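Local coordinates for periplasmic binding protein/LacI transcriptional regulator (Burkholderia graminis C4D1M, PDB 5HQJ) that binds D-arabinose in its pyranose form and is probably the periplasmic carbohydrate-binding component of an ABC transporter, at residues Pro40-Cys45 and Tyr60-Pro65; Thr114-Ser119 and Val270-Leu275. One frame throughout, in Å; residues are numbered along the deposited sequence.

Interaction 1: Pro40-Cys45 and Tyr60-Pro65. With 64K (alpha-D-arabinopyranose), chain B.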
loop_
_atom_site.group_PDB
_atom_site.type_symbol
_atom_site.label_atom_id
_atom_site.label_comp_id
_atom_site.label_asym_id
_atom_site.label_seq_id
_atom_site.Cartn_x
_atom_site.Cartn_y
_atom_site.Cartn_z
ATOM N N PRO A 40 -1.969 -10.127 -0.153
ATOM C CA PRO A 40 -3.226 -10.018 -0.897
ATOM C C PRO A 40 -3.323 -8.793 -1.742
ATOM O O PRO A 40 -3.761 -8.894 -2.864
ATOM C CB PRO A 40 -4.292 -9.995 0.188
ATOM C CG PRO A 40 -3.643 -10.690 1.346
ATOM C CD PRO A 40 -2.191 -10.458 1.265
ATOM N N PHE A 41 -2.924 -7.649 -1.226
ATOM C CA PHE A 41 -3.014 -6.432 -2.023
ATOM C C PHE A 41 -2.406 -6.530 -3.423
ATOM O O PHE A 41 -2.957 -5.955 -4.374
ATOM C CB PHE A 41 -2.342 -5.302 -1.239
ATOM C CG PHE A 41 -2.221 -3.991 -1.996
ATOM C CD1 PHE A 41 -3.276 -3.074 -2.032
ATOM C CD2 PHE A 41 -1.023 -3.650 -2.601
ATOM C CE1 PHE A 41 -3.138 -1.839 -2.687
ATOM C CE2 PHE A 41 -0.870 -2.442 -3.253
ATOM C CZ PHE A 41 -1.930 -1.502 -3.277
ATOM N N PHE A 42 -1.270 -7.212 -3.558
ATOM C CA PHE A 42 -0.519 -7.157 -4.809
ATOM C C PHE A 42 -1.061 -8.023 -5.922
ATOM O O PHE A 42 -0.574 -7.915 -7.050
ATOM C CB PHE A 42 0.946 -7.512 -4.546
ATOM C CG PHE A 42 1.673 -6.433 -3.810
ATOM C CD1 PHE A 42 2.129 -5.339 -4.483
ATOM C CD2 PHE A 42 1.834 -6.502 -2.446
ATOM C CE1 PHE A 42 2.799 -4.301 -3.794
ATOM C CE2 PHE A 42 2.530 -5.508 -1.729
ATOM C CZ PHE A 42 2.984 -4.390 -2.401
ATOM N N ASP A 43 -2.006 -8.906 -5.597
ATOM C CA ASP A 43 -2.678 -9.695 -6.626
ATOM C C ASP A 43 -3.259 -8.746 -7.658
ATOM O O ASP A 43 -3.190 -9.011 -8.855
ATOM C CB ASP A 43 -3.771 -10.587 -6.019
ATOM C CG ASP A 43 -3.212 -11.871 -5.392
ATOM O OD1 ASP A 43 -1.969 -12.068 -5.338
ATOM O OD2 ASP A 43 -4.044 -12.694 -4.931
ATOM N N ASP A 44 -3.812 -7.620 -7.231
ATOM C CA ASP A 44 -4.385 -6.664 -8.188
ATOM C C ASP A 44 -3.300 -6.024 -9.054
ATOM O O ASP A 44 -3.518 -5.738 -10.229
ATOM C CB ASP A 44 -5.156 -5.545 -7.482
ATOM C CG ASP A 44 -6.620 -5.904 -7.147
ATOM O OD1 ASP A 44 -7.225 -6.753 -7.832
ATOM O OD2 ASP A 44 -7.167 -5.285 -6.194
ATOM N N CYS A 45 -2.141 -5.749 -8.468
ATOM C CA CYS A 45 -1.057 -5.169 -9.227
ATOM C C CYS A 45 -0.564 -6.111 -10.309
ATOM O O CYS A 45 -0.312 -5.698 -11.451
ATOM C CB CYS A 45 0.090 -4.810 -8.268
ATOM S SG CYS A 45 -0.328 -3.601 -6.981
ATOM N N TYR A 60 6.521 -11.068 -19.700
ATOM C CA TYR A 60 6.218 -10.525 -18.393
ATOM C C TYR A 60 6.533 -11.558 -17.319
ATOM O O TYR A 60 6.168 -12.724 -17.474
ATOM C CB TYR A 60 4.736 -10.113 -18.344
ATOM C CG TYR A 60 4.216 -9.806 -16.953
ATOM C CD1 TYR A 60 4.499 -8.600 -16.328
ATOM C CD2 TYR A 60 3.428 -10.721 -16.271
ATOM C CE1 TYR A 60 4.024 -8.329 -15.062
ATOM C CE2 TYR A 60 2.943 -10.460 -15.007
ATOM C CZ TYR A 60 3.250 -9.268 -14.396
ATOM O OH TYR A 60 2.776 -8.975 -13.131
ATOM N N GLN A 61 7.213 -11.141 -16.247
ATOM C CA GLN A 61 7.298 -11.953 -15.033
ATOM C C GLN A 61 6.955 -11.181 -13.763
ATOM O O GLN A 61 7.291 -9.995 -13.570
ATOM C CB GLN A 61 8.698 -12.580 -14.879
ATOM C CG GLN A 61 9.760 -11.749 -15.489
ATOM C CD GLN A 61 11.161 -12.287 -15.273
ATOM O OE1 GLN A 61 11.379 -13.216 -14.493
ATOM N NE2 GLN A 61 12.121 -11.697 -15.971
ATOM N N TRP A 62 6.290 -11.907 -12.883
ATOM C CA TRP A 62 5.976 -11.475 -11.540
ATOM C C TRP A 62 6.945 -12.178 -10.596
ATOM O O TRP A 62 6.948 -13.407 -10.517
ATOM C CB TRP A 62 4.499 -11.810 -11.269
ATOM C CG TRP A 62 3.936 -11.504 -9.939
ATOM C CD1 TRP A 62 3.646 -12.390 -8.952
ATOM C CD2 TRP A 62 3.537 -10.223 -9.452
ATOM N NE1 TRP A 62 3.078 -11.748 -7.882
ATOM C CE2 TRP A 62 3.005 -10.410 -8.163
ATOM C CE3 TRP A 62 3.563 -8.926 -9.986
ATOM C CZ2 TRP A 62 2.540 -9.366 -7.392
ATOM C CZ3 TRP A 62 3.079 -7.882 -9.203
ATOM C CH2 TRP A 62 2.599 -8.104 -7.928
ATOM N N VAL A 63 7.792 -11.397 -9.933
ATOM C CA VAL A 63 8.862 -11.928 -9.088
ATOM C C VAL A 63 8.630 -11.570 -7.625
ATOM O O VAL A 63 8.689 -10.401 -7.225
ATOM C CB VAL A 63 10.226 -11.403 -9.551
ATOM C CG1 VAL A 63 11.347 -12.165 -8.857
ATOM C CG2 VAL A 63 10.338 -11.535 -11.069
ATOM N N VAL A 64 8.398 -12.588 -6.812
ATOM C CA VAL A 64 7.916 -12.369 -5.462
ATOM C C VAL A 64 8.983 -12.557 -4.374
ATOM O O VAL A 64 9.594 -13.627 -4.278
ATOM C CB VAL A 64 6.758 -13.319 -5.145
ATOM C CG1 VAL A 64 6.054 -12.835 -3.924
ATOM C CG2 VAL A 64 5.775 -13.419 -6.328
ATOM N N PRO A 65 9.197 -11.528 -3.535
ATOM C CA PRO A 65 10.050 -11.736 -2.354
ATOM C C PRO A 65 9.448 -12.740 -1.351
ATOM O O PRO A 65 8.238 -12.947 -1.377
ATOM C CB PRO A 65 10.143 -10.336 -1.735
ATOM C CG PRO A 65 9.829 -9.368 -2.885
ATOM C CD PRO A 65 8.819 -10.111 -3.711
HETATM O O2 64K B . -0.047 0.247 -0.279
HETATM C C2 64K B . 0.184 -0.802 0.721
HETATM C C3 64K B . -1.126 -1.479 0.968
HETATM O O3 64K B . -1.930 -0.634 1.761
HETATM C C4 64K B . -0.964 -2.773 1.758
HETATM O O4 64K B . -0.547 -2.527 3.114
HETATM C C5 64K B . 0.053 -3.613 1.129
HETATM O O5 64K B . 1.323 -2.915 1.162
HETATM C C1 64K B . 1.193 -1.786 0.201
HETATM O O1 64K B . 2.412 -1.156 0.107
#
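Trp-62 holds its indole CG opposite its backbone N (chi1 178°), which sends the six-membered ring toward Phe-42 and Cys-45 at helix 42-56. Phe-42, with chi1 -72°, presents its CB to that ring and swings its own phenyl away toward the sugar. The geometry is therefore that of an indole rim against the Phe-42 backbone and CB: Phe-42 CB lies in the indole plane at its edge, 3.8 Å from Trp-62 CZ2. Trp-62 CH2 also comes to 3.3 Å from the carbonyl atom Phe-42 O, and a looser apolar contact joins Cys-45 CB to Trp-62 CH2 at 4.2 Å.

Beyond this junction Phe-41 turns an edge to the Phe-42 ring, the two planes nearly perpendicular, with Phe-41 CD2 3.8 Å above the centre of the Phe-42 ring. One face of the Phe-41 ring carries the arabinopyranose, whose C3 stands 3.9 Å above the plane and over the centre. With sugar C5 also 3.9 Å from Phe-41 CG, this is the aromatic platform, consistent with CH-pi contacts, common in sugar-binding proteins.

The contact lies inside the beta-alpha-beta unit of strand 30-34, helix 42-56 and strand 59-62. Trp-62 also touches Val-33 of the first strand. Backbone bonds of Gln-61 with Val-31 and Val-33 set strand 59-62 beside strand 30-34, as an outermost strand of the parallel sheet.

Interaction 2: Thr114-Ser119 and Val270-Leu275. With 64K (alpha-D-arabinopyranose), chain B.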
loop_
_atom_site.group_PDB
_atom_site.type_symbol
_atom_site.label_atom_id
_atom_site.label_comp_id
_atom_site.label_asym_id
_atom_site.label_seq_id
_atom_site.Cartn_x
_atom_site.Cartn_y
_atom_site.Cartn_z
ATOM N N THR A 114 9.342 2.754 -9.792
ATOM C CA THR A 114 8.658 2.225 -8.615
ATOM C C THR A 114 7.163 2.429 -8.705
ATOM O O THR A 114 6.700 3.274 -9.482
ATOM C CB THR A 114 9.196 2.872 -7.339
ATOM O OG1 THR A 114 9.081 4.301 -7.427
ATOM C CG2 THR A 114 10.652 2.491 -7.165
ATOM N N TYR A 115 6.431 1.623 -7.929
ATOM C CA TYR A 115 4.963 1.744 -7.811
ATOM C C TYR A 115 4.601 1.386 -6.369
ATOM O O TYR A 115 5.333 0.647 -5.705
ATOM C CB TYR A 115 4.226 0.859 -8.856
ATOM C CG TYR A 115 4.259 -0.604 -8.527
ATOM C CD1 TYR A 115 5.407 -1.353 -8.782
ATOM C CD2 TYR A 115 3.196 -1.225 -7.898
ATOM C CE1 TYR A 115 5.483 -2.680 -8.439
ATOM C CE2 TYR A 115 3.262 -2.571 -7.541
ATOM C CZ TYR A 115 4.417 -3.285 -7.821
ATOM O OH TYR A 115 4.530 -4.602 -7.478
ATOM N N ASP A 116 3.511 1.984 -5.884
ATOM C CA ASP A 116 2.939 1.719 -4.566
ATOM C C ASP A 116 3.768 2.247 -3.403
ATOM O O ASP A 116 3.253 3.008 -2.587
ATOM C CB ASP A 116 2.707 0.205 -4.401
ATOM C CG ASP A 116 2.239 -0.148 -3.027
ATOM O OD1 ASP A 116 1.247 0.451 -2.548
ATOM O OD2 ASP A 116 2.899 -0.998 -2.425
ATOM N N SER A 117 5.021 1.789 -3.323
ATOM C CA SER A 117 5.955 2.212 -2.272
ATOM C C SER A 117 7.315 2.565 -2.885
ATOM O O SER A 117 8.044 1.734 -3.444
ATOM C CB SER A 117 6.125 1.148 -1.182
ATOM O OG SER A 117 6.486 1.797 0.058
ATOM N N ASP A 118 7.631 3.850 -2.780
ATOM C CA ASP A 118 8.786 4.436 -3.461
ATOM C C ASP A 118 10.130 4.228 -2.745
ATOM O O ASP A 118 10.170 3.942 -1.543
ATOM C CB ASP A 118 8.550 5.946 -3.646
ATOM C CG ASP A 118 9.438 6.553 -4.723
ATOM O OD1 ASP A 118 10.138 5.804 -5.418
ATOM O OD2 ASP A 118 9.429 7.796 -4.879
ATOM N N SER A 119 11.201 4.302 -3.536
ATOM C CA SER A 119 12.575 4.530 -3.054
ATOM C C SER A 119 13.151 5.748 -3.788
ATOM O O SER A 119 13.732 5.607 -4.862
ATOM C CB SER A 119 13.479 3.312 -3.283
ATOM O OG SER A 119 14.839 3.623 -2.976
ATOM N N VAL A 270 -4.644 -2.014 -9.475
ATOM C CA VAL A 270 -4.739 -2.541 -10.831
ATOM C C VAL A 270 -4.122 -1.522 -11.783
ATOM O O VAL A 270 -3.315 -1.867 -12.637
ATOM C CB VAL A 270 -6.211 -2.834 -11.250
ATOM C CG1 VAL A 270 -6.222 -3.459 -12.611
ATOM C CG2 VAL A 270 -6.840 -3.759 -10.293
ATOM N N THR A 271 -4.566 -0.267 -11.659
ATOM C CA THR A 271 -4.091 0.831 -12.454
ATOM C C THR A 271 -2.570 1.019 -12.261
ATOM O O THR A 271 -1.846 1.283 -13.224
ATOM C CB THR A 271 -4.900 2.148 -12.121
ATOM O OG1 THR A 271 -6.257 2.030 -12.575
ATOM C CG2 THR A 271 -4.267 3.351 -12.764
HETATM N N MSE A 272 -2.075 0.915 -11.030
HETATM C CA MSE A 272 -0.626 0.961 -10.811
HETATM C C MSE A 272 0.128 -0.077 -11.648
HETATM O O MSE A 272 1.133 0.241 -12.280
HETATM C CB MSE A 272 -0.268 0.754 -9.329
HETATM C CG MSE A 272 -0.655 1.885 -8.377
HETATM SE SE MSE A 272 -0.131 1.292 -6.617
HETATM C CE MSE A 272 -1.577 2.091 -5.605
ATOM N N GLY A 273 -0.327 -1.322 -11.638
ATOM C CA GLY A 273 0.380 -2.378 -12.360
ATOM C C GLY A 273 0.307 -2.163 -13.852
ATOM O O GLY A 273 1.275 -2.365 -14.606
ATOM N N SER A 274 -0.860 -1.725 -14.315
ATOM C CA SER A 274 -1.024 -1.433 -15.717
ATOM C C SER A 274 -0.095 -0.304 -16.197
ATOM O O SER A 274 0.632 -0.424 -17.197
ATOM C CB SER A 274 -2.488 -1.045 -15.961
ATOM O OG SER A 274 -2.735 -1.037 -17.326
ATOM N N LEU A 275 -0.140 0.813 -15.480
ATOM C CA LEU A 275 0.745 1.945 -15.784
ATOM C C LEU A 275 2.204 1.577 -15.649
ATOM O O LEU A 275 3.026 2.011 -16.451
ATOM C CB LEU A 275 0.441 3.121 -14.862
ATOM C CG LEU A 275 -0.899 3.801 -15.133
ATOM C CD1 LEU A 275 -1.108 4.797 -14.039
ATOM C CD2 LEU A 275 -0.997 4.471 -16.547
HETATM O O2 64K B . -0.047 0.247 -0.279
HETATM C C2 64K B . 0.184 -0.802 0.721
HETATM C C3 64K B . -1.126 -1.479 0.968
HETATM O O3 64K B . -1.930 -0.634 1.761
HETATM C C4 64K B . -0.964 -2.773 1.758
HETATM O O4 64K B . -0.547 -2.527 3.114
HETATM C C5 64K B . 0.053 -3.613 1.129
HETATM O O5 64K B . 1.323 -2.915 1.162
HETATM C C1 64K B . 1.193 -1.786 0.201
HETATM O O1 64K B . 2.412 -1.156 0.107
#
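Met-272, a selenomethionine, reaches from helix 269-284 to Tyr-115 and Asp-116 at the end of strand 111-115. Its CB meets the phenol ring at Tyr-115 CD2, at 4.2 Å. From there CG continues the chain in an extended form (chi2 178°), carrying the selenium past the ring to the next residue. SE rests against the backbone carbon Asp-116 CA at 3.7 Å and lies almost as near to Asp-116 CB, at 3.8 Å. There the chain bends at chi3, ending its contact with Asp-116 at the selenium. The selenium thus packs on the root of Asp-116, while the carboxylate reaches on to the sugar.

That carboxylate takes two hydroxyls at once. Arabinopyranose O2 donates to Asp-116 OD1 over 2.6 Å, and O1 donates to Asp-116 OD2 over the same distance, a bidentate grip on the anomeric hydroxyl and its neighbour. Ser-91 OG gives OD2 a further hydrogen bond. The backbone turns sharply here: Asp-116 has phi 71° and psi -58°, and Ser-117 N bonds to Tyr-115 O at 2.7 Å, which together define a classic gamma turn. Spanning the turn, Thr-114 OG1 donates to Asp-118 OD1 at 2.7 Å, approaching from above the carboxylate plane; Asp-118 also has a salt bridge to Arg-124.

In the parallel sheet, strand 111-115 runs between strands 87-90 and 127-129. Helix 269-284, which follows strand 263-266 of the other sheet, returns to pack on this one, beside helix 42-56, where Ser-274 touches Ala-52.

In the fold
Both contacts are buried and both belong to the lobe built on the all-parallel sheet, but they differ in place and chemistry. Interaction 1 is local, tying segment 40-45 to the border strand of one beta-alpha-beta unit, and its part in the pocket is aromatic. Interaction 2 brings together segments some 150 residues apart, at an inner strand, and its part is a charged carboxylate. Their centres lie 11 Å apart, and they meet directly: Phe-42 CZ approaches Asp-116 OD2 to 3.4 Å, while Cys-45 SG touches Tyr-115 CE2 and Asp-44 packs on Val-270. The same sugar lies over the Phe-41 face in interaction 1 and is hydrogen-bonded by Asp-116 in interaction 2.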